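Local coordinates for protein trichosurin (Trichosurus vulpecula, PDB 2RA6) that is a homodimeric lipocalin of possum milk whey that binds 4-ethylphenol in its beta barrel and probably carries small molecules, at residues Ser58-Gly63 against Ala80-Glu85. The protein carries 1 engineered substitution. Sequence-based numbering, arbitrary orientation.
Sequences SGNLNG and AFKTEE. With ETY (4-ethylphenol), chain P.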
# COMPACT_ATOMS: atom_id res chain seq x y z
N SER B 58 18.83 1.35 -14.67
CA SER B 58 18.70 2.70 -14.14
C SER B 58 17.82 2.70 -12.89
O SER B 58 17.06 3.64 -12.65
CB SER B 58 18.08 3.63 -15.20
OG SER B 58 18.88 3.66 -16.37
N GLY B 59 17.93 1.64 -12.10
CA GLY B 59 17.14 1.54 -10.89
C GLY B 59 15.71 1.10 -11.12
O GLY B 59 14.97 0.84 -10.16
N ASN B 60 15.30 1.01 -12.38
CA ASN B 60 13.93 0.60 -12.71
C ASN B 60 13.87 -0.91 -12.92
O ASN B 60 14.88 -1.54 -13.24
CB ASN B 60 13.44 1.31 -13.97
CG ASN B 60 13.56 2.82 -13.89
OD1 ASN B 60 13.18 3.43 -12.89
ND2 ASN B 60 14.09 3.43 -14.94
N LEU B 61 12.69 -1.49 -12.73
CA LEU B 61 12.53 -2.93 -12.91
C LEU B 61 11.81 -3.25 -14.21
O LEU B 61 10.63 -2.94 -14.37
CB LEU B 61 11.75 -3.52 -11.74
CG LEU B 61 12.30 -3.25 -10.34
CD1 LEU B 61 11.46 -3.98 -9.31
CD2 LEU B 61 13.76 -3.72 -10.26
N ASN B 62 12.52 -3.87 -15.15
CA ASN B 62 11.91 -4.25 -16.41
C ASN B 62 11.47 -5.70 -16.30
O ASN B 62 12.30 -6.61 -16.27
CB ASN B 62 12.90 -4.08 -17.57
CG ASN B 62 13.31 -2.64 -17.78
OD1 ASN B 62 12.47 -1.73 -17.73
ND2 ASN B 62 14.59 -2.41 -18.04
N GLY B 63 10.16 -5.91 -16.24
CA GLY B 63 9.65 -7.26 -16.11
C GLY B 63 9.08 -7.84 -17.39
O GLY B 63 8.46 -7.14 -18.19
N ALA B 80 8.54 -1.04 -13.95
CA ALA B 80 8.18 -0.43 -12.66
C ALA B 80 9.30 0.57 -12.40
O ALA B 80 10.46 0.19 -12.22
CB ALA B 80 8.14 -1.49 -11.57
N PHE B 81 8.95 1.85 -12.38
CA PHE B 81 9.95 2.89 -12.17
C PHE B 81 10.24 3.16 -10.70
O PHE B 81 9.34 3.14 -9.86
CB PHE B 81 9.50 4.18 -12.86
CG PHE B 81 9.34 4.04 -14.35
CD1 PHE B 81 8.18 3.51 -14.89
CD2 PHE B 81 10.38 4.40 -15.20
CE1 PHE B 81 8.04 3.35 -16.27
CE2 PHE B 81 10.26 4.24 -16.57
CZ PHE B 81 9.08 3.72 -17.11
N LYS B 82 11.50 3.41 -10.39
CA LYS B 82 11.90 3.68 -9.02
C LYS B 82 11.33 5.01 -8.53
O LYS B 82 11.01 5.89 -9.32
CB LYS B 82 13.43 3.71 -8.90
CG LYS B 82 14.08 4.84 -9.68
CD LYS B 82 15.58 4.86 -9.46
CE LYS B 82 16.22 6.07 -10.14
NZ LYS B 82 16.00 6.06 -11.61
N THR B 83 11.20 5.13 -7.22
CA THR B 83 10.68 6.35 -6.60
C THR B 83 11.75 6.86 -5.65
O THR B 83 12.83 6.28 -5.56
CB THR B 83 9.40 6.08 -5.80
OG1 THR B 83 9.71 5.28 -4.65
CG2 THR B 83 8.37 5.35 -6.65
N GLU B 84 11.45 7.93 -4.93
CA GLU B 84 12.40 8.50 -3.98
C GLU B 84 12.61 7.55 -2.81
O GLU B 84 13.58 7.68 -2.06
CB GLU B 84 11.87 9.84 -3.46
CG GLU B 84 11.64 10.88 -4.53
CD GLU B 84 10.96 12.13 -4.00
OE1 GLU B 84 11.55 12.79 -3.11
OE2 GLU B 84 9.85 12.45 -4.47
N GLU B 85 11.71 6.58 -2.67
CA GLU B 85 11.79 5.60 -1.60
C GLU B 85 12.28 4.25 -2.11
O GLU B 85 11.78 3.73 -3.10
CB GLU B 85 10.41 5.43 -0.95
CG GLU B 85 9.87 6.67 -0.25
CD GLU B 85 10.59 6.97 1.06
OE1 GLU B 85 11.83 7.08 1.06
OE2 GLU B 85 9.90 7.10 2.10
C8 ETY P . 6.03 -8.11 -10.20
C7 ETY P . 6.83 -6.83 -9.97
CG ETY P . 7.22 -6.12 -11.23
C3 ETY P . 6.29 -5.31 -11.93
C2 ETY P . 6.65 -4.64 -13.12
C5 ETY P . 8.55 -6.23 -11.75
C6 ETY P . 8.92 -5.56 -12.94
C1 ETY P . 7.96 -4.77 -13.62
O1 ETY P . 8.32 -4.11 -14.77
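L61 and A80 form an antiparallel hydrogen-bonded pair at the open end of the hairpin made by strands 60-69 and 72-82. L61 N gives a nearly straight bond to A80 O (2.8 Å, 172° at the hydrogen), and A80 N returns one to L61 O at 2.9 Å. Their side chains lie on one face of the sheet, with the two CB atoms 4.1 Å apart. 4-Ethylphenol packs against both: its C6 meets L61 CB and its C2 meets A80 CB. The phenol oxygen O1 lies 2.6 Å from L61 O and accepts a bond from G63 N at 3.0 Å.

Past this pair, the N60 side chain takes over from the backbone. Its CG stands anti to the carbonyl carbon (chi1 -54°), and OD1 reaches across to K82 N. That bond measures 3.0 Å and lies in the plane of the amide carbonyl. The N60 amide crosses the F81 ring obliquely near CD2, the two planes 62° apart. An alanine at N60 would remove OD1, and K82 N would probably lose this acceptor and the strand ends be tied less firmly.

K82 closes the outer end. Its chain runs alongside G59, where CB lies 3.5 Å from G59 O, then bends at chi4 to bring NZ to S58 O at 2.8 Å. K82 CD lies against G59 CA, where there is no side chain.

Further out, F89 of strand 88-92 packs on L61 and A80. N62 OD1 bonds T79 OG1, and N62 ND2 bonds E57. G63 is held to L78 by backbone hydrogen bonding. L61 O accepts from A80 N and also lies close to O1. This is consistent with a largely apolar pocket that meets the ligand hydroxyl with main-chain atoms.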